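Local coordinates for Lmo2119 protein (Listeria monocytogenes serovar 1/2a, PDB 5HQH) that is of unknown function but carries a signal sequence and a YbbR-like domain, the beta-rich module described here, at residues A[36-47]-A[80-89]. Residues are numbered along the deposited sequence; the frame is centred on the assembly and turned at random.
Sequences VTVTLSGPRSIV and SDRLKVKVNP
Leu40 and Val85 lie side by side and point the same way on one face of an antiparallel strand pair, with Leu40 CD2 3.5 Å from Val85 CG2. With CG1 anti to the backbone N (chi1 -175°), both Val85 methyls touch Leu40 CD2, and CG1 also reaches Val38 CG1 at 3.7 Å. Val36 CG2 meets Val87 CG1 at an oblique crossing, while its CG1 reaches CD of Pro89, the residue after a cis peptide bond. On this apolar face Val36, Val38 and Leu40 are buried, between them packing on Phe56, Val58 and Leu74, while Val85 and Val87 remain partly exposed.

The opposite face is polar: the Lys86 chain, extended beyond CG, runs alongside Thr39, with Lys86 CG 3.9 Å from Thr39 CB. Ser41 OG abuts Lys84 CB, and a water donates to Lys84 O while contacting Ser41 OG only weakly.

Six backbone hydrogen bonds join Thr37 with Asn88, Thr39 with Lys86 and Ser41 with Lys84; the Ser41 N to Lys84 O bond measures 3.0 Å.

Beyond the strands, Leu83 points CD2 at Val47 CG2, 3.5 Å away, and its isobutyl group also packs against Ile46 CG2. Ile46 CD1 lies along the aliphatic part of Arg82. Ser80 OG accepts from Arg82 N at 3.1 Å, an ST turn within the type I turn that brings Leu83 to the helix. The chemistry thus implies division of labour: paired amides set the register, while aliphatic contacts pack one face of the pair against the core and couple the helix start to the turn.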
loop_
_atom_site.group_PDB
_atom_site.type_symbol
_atom_site.label_atom_id
_atom_site.label_comp_id
_atom_site.label_asym_id
_atom_site.label_seq_id
_atom_site.Cartn_x
_atom_site.Cartn_y
_atom_site.Cartn_z
ATOM N N VAL A 36 7.177 -1.724 2.244
ATOM C CA VAL A 36 7.401 -2.327 0.949
ATOM C C VAL A 36 8.424 -1.524 0.167
ATOM O O VAL A 36 8.865 -0.427 0.583
ATOM C CB VAL A 36 6.080 -2.454 0.150
ATOM C CG1 VAL A 36 5.123 -3.342 0.886
ATOM C CG2 VAL A 36 5.453 -1.082 -0.092
ATOM N N THR A 37 8.787 -2.042 -0.990
ATOM C CA THR A 37 9.691 -1.339 -1.892
ATOM C C THR A 37 8.910 -0.781 -3.073
ATOM O O THR A 37 8.164 -1.505 -3.727
ATOM C CB THR A 37 10.786 -2.290 -2.422
ATOM O OG1 THR A 37 11.491 -2.849 -1.313
ATOM C CG2 THR A 37 11.755 -1.601 -3.339
ATOM N N VAL A 38 9.104 0.503 -3.383
ATOM C CA VAL A 38 8.382 1.138 -4.481
ATOM C C VAL A 38 9.335 1.584 -5.549
ATOM O O VAL A 38 10.372 2.176 -5.238
ATOM C CB VAL A 38 7.586 2.381 -3.982
ATOM C CG1 VAL A 38 6.881 3.089 -5.124
ATOM C CG2 VAL A 38 6.554 1.952 -2.956
ATOM N N THR A 39 9.034 1.259 -6.806
ATOM C CA THR A 39 9.842 1.706 -7.926
ATOM C C THR A 39 9.059 2.758 -8.709
ATOM O O THR A 39 7.898 2.546 -9.055
ATOM C CB THR A 39 10.193 0.544 -8.875
ATOM O OG1 THR A 39 10.875 -0.462 -8.143
ATOM C CG2 THR A 39 11.071 1.022 -10.016
ATOM N N LEU A 40 9.705 3.895 -8.943
ATOM C CA LEU A 40 9.130 5.047 -9.658
ATOM C C LEU A 40 9.941 5.325 -10.895
ATOM O O LEU A 40 11.159 5.322 -10.799
ATOM C CB LEU A 40 9.235 6.307 -8.801
ATOM C CG LEU A 40 8.569 6.285 -7.438
ATOM C CD1 LEU A 40 8.813 7.610 -6.729
ATOM C CD2 LEU A 40 7.095 6.007 -7.583
ATOM N N SER A 41 9.282 5.608 -12.019
ATOM C CA SER A 41 10.003 6.027 -13.226
ATOM C C SER A 41 9.217 7.123 -13.934
ATOM O O SER A 41 7.982 7.145 -13.902
ATOM C CB SER A 41 10.277 4.852 -14.140
ATOM O OG SER A 41 9.101 4.370 -14.698
ATOM N N GLY A 42 9.933 8.046 -14.560
ATOM C CA GLY A 42 9.278 9.156 -15.259
ATOM C C GLY A 42 10.212 10.328 -15.376
ATOM O O GLY A 42 11.413 10.150 -15.214
ATOM N N PRO A 43 9.655 11.534 -15.581
ATOM C CA PRO A 43 10.488 12.729 -15.735
ATOM C C PRO A 43 11.321 12.974 -14.496
ATOM O O PRO A 43 10.815 12.876 -13.359
ATOM C CB PRO A 43 9.464 13.845 -15.944
ATOM C CG PRO A 43 8.316 13.159 -16.596
ATOM C CD PRO A 43 8.249 11.814 -15.919
ATOM N N ARG A 44 12.589 13.292 -14.698
ATOM C CA ARG A 44 13.518 13.485 -13.590
ATOM C C ARG A 44 13.049 14.379 -12.444
ATOM O O ARG A 44 13.183 13.988 -11.270
ATOM C CB ARG A 44 14.861 13.990 -14.119
ATOM C CG ARG A 44 15.831 14.287 -12.997
ATOM C CD ARG A 44 17.259 14.144 -13.414
ATOM N NE ARG A 44 18.117 14.563 -12.317
ATOM C CZ ARG A 44 18.554 13.795 -11.324
ATOM N NH1 ARG A 44 18.223 12.512 -11.218
ATOM N NH2 ARG A 44 19.358 14.337 -10.426
ATOM N N SER A 45 12.486 15.539 -12.748
ATOM C CA SER A 45 12.095 16.454 -11.713
ATOM C C SER A 45 11.009 15.849 -10.826
ATOM O O SER A 45 11.010 16.052 -9.612
ATOM C CB SER A 45 11.605 17.779 -12.288
ATOM O OG SER A 45 10.403 17.635 -13.021
ATOM N N ILE A 46 10.062 15.152 -11.453
ATOM C CA ILE A 46 8.938 14.543 -10.749
ATOM C C ILE A 46 9.377 13.327 -9.942
ATOM O O ILE A 46 8.942 13.153 -8.781
ATOM C CB ILE A 46 7.805 14.202 -11.755
ATOM C CG1 ILE A 46 7.399 15.492 -12.506
ATOM C CG2 ILE A 46 6.602 13.618 -11.035
ATOM C CD1 ILE A 46 6.310 15.314 -13.535
ATOM N N VAL A 47 10.239 12.488 -10.522
ATOM C CA VAL A 47 10.792 11.335 -9.776
ATOM C C VAL A 47 11.559 11.819 -8.543
ATOM O O VAL A 47 11.393 11.313 -7.429
ATOM C CB VAL A 47 11.697 10.449 -10.659
ATOM C CG1 VAL A 47 12.473 9.423 -9.827
ATOM C CG2 VAL A 47 10.891 9.733 -11.725
ATOM N N SER A 80 2.072 11.730 -8.762
ATOM C CA SER A 80 1.964 12.389 -10.054
ATOM C C SER A 80 1.496 11.442 -11.147
ATOM O O SER A 80 1.944 10.309 -11.243
ATOM C CB SER A 80 3.317 12.937 -10.477
ATOM O OG SER A 80 3.276 13.441 -11.811
ATOM N N ASP A 81 0.651 11.956 -12.028
ATOM C CA ASP A 81 0.173 11.174 -13.159
ATOM C C ASP A 81 1.250 10.924 -14.227
ATOM O O ASP A 81 1.005 10.154 -15.148
ATOM C CB ASP A 81 -1.098 11.783 -13.790
ATOM C CG ASP A 81 -0.836 12.929 -14.677
ATOM O OD1 ASP A 81 0.113 13.712 -14.439
ATOM O OD2 ASP A 81 -1.642 13.065 -15.643
ATOM N N ARG A 82 2.407 11.570 -14.091
ATOM C CA ARG A 82 3.512 11.394 -15.031
ATOM C C ARG A 82 4.471 10.283 -14.614
ATOM O O ARG A 82 5.447 10.035 -15.293
ATOM C CB ARG A 82 4.280 12.703 -15.183
ATOM C CG ARG A 82 3.470 13.867 -15.729
ATOM C CD ARG A 82 2.927 13.578 -17.121
ATOM N NE ARG A 82 1.591 12.992 -17.075
ATOM C CZ ARG A 82 1.059 12.264 -18.052
ATOM N NH1 ARG A 82 1.753 11.993 -19.138
ATOM N NH2 ARG A 82 -0.171 11.778 -17.932
ATOM N N LEU A 83 4.205 9.633 -13.484
ATOM C CA LEU A 83 5.051 8.507 -13.030
ATOM C C LEU A 83 4.474 7.124 -13.276
ATOM O O LEU A 83 3.249 6.928 -13.258
ATOM C CB LEU A 83 5.319 8.616 -11.528
ATOM C CG LEU A 83 6.063 9.867 -11.096
ATOM C CD1 LEU A 83 6.319 9.847 -9.601
ATOM C CD2 LEU A 83 7.390 10.037 -11.845
ATOM N N LYS A 84 5.360 6.176 -13.567
ATOM C CA LYS A 84 4.996 4.744 -13.622
ATOM C C LYS A 84 5.429 4.239 -12.249
ATOM O O LYS A 84 6.528 4.550 -11.794
ATOM C CB LYS A 84 5.739 3.984 -14.712
ATOM C CG LYS A 84 5.324 4.298 -16.148
ATOM C CD LYS A 84 6.091 3.434 -17.158
ATOM C CE LYS A 84 5.932 3.938 -18.589
ATOM N NZ LYS A 84 6.598 3.041 -19.578
ATOM N N VAL A 85 4.566 3.484 -11.584
ATOM C CA VAL A 85 4.849 3.023 -10.234
ATOM C C VAL A 85 4.554 1.546 -10.071
ATOM O O VAL A 85 3.543 1.052 -10.585
ATOM C CB VAL A 85 3.988 3.804 -9.189
ATOM C CG1 VAL A 85 4.371 3.423 -7.783
ATOM C CG2 VAL A 85 4.122 5.313 -9.390
ATOM N N LYS A 86 5.436 0.839 -9.366
ATOM C CA LYS A 86 5.136 -0.570 -9.012
ATOM C C LYS A 86 5.601 -0.800 -7.591
ATOM O O LYS A 86 6.508 -0.129 -7.085
ATOM C CB LYS A 86 5.688 -1.640 -9.950
ATOM C CG LYS A 86 7.174 -1.556 -10.137
ATOM C CD LYS A 86 7.686 -2.727 -10.962
ATOM C CE LYS A 86 9.131 -2.476 -11.332
ATOM N NZ LYS A 86 9.795 -3.694 -11.887
ATOM N N VAL A 87 4.962 -1.753 -6.945
ATOM C CA VAL A 87 5.178 -2.014 -5.548
ATOM C C VAL A 87 5.603 -3.471 -5.407
ATOM O O VAL A 87 5.036 -4.365 -6.085
ATOM C CB VAL A 87 3.868 -1.789 -4.777
ATOM C CG1 VAL A 87 4.053 -2.012 -3.297
ATOM C CG2 VAL A 87 3.301 -0.394 -5.037
ATOM N N ASN A 88 6.574 -3.720 -4.535
ATOM C CA ASN A 88 7.072 -5.078 -4.275
ATOM C C ASN A 88 7.028 -5.342 -2.773
ATOM O O ASN A 88 7.755 -4.656 -2.024
ATOM C CB ASN A 88 8.514 -5.195 -4.763
ATOM C CG ASN A 88 9.141 -6.535 -4.444
ATOM O OD1 ASN A 88 8.437 -7.492 -4.193
ATOM N ND2 ASN A 88 10.452 -6.572 -4.387
ATOM N N PRO A 89 6.211 -6.277 -2.284
ATOM C CA PRO A 89 5.334 -7.148 -3.059
ATOM C C PRO A 89 4.106 -6.443 -3.638
ATOM O O PRO A 89 3.613 -5.471 -3.045
ATOM C CB PRO A 89 4.843 -8.144 -1.991
ATOM C CG PRO A 89 4.845 -7.357 -0.744
ATOM C CD PRO A 89 6.104 -6.546 -0.839
HETATM O O HOH W 1 8.333 2.219 -12.246
#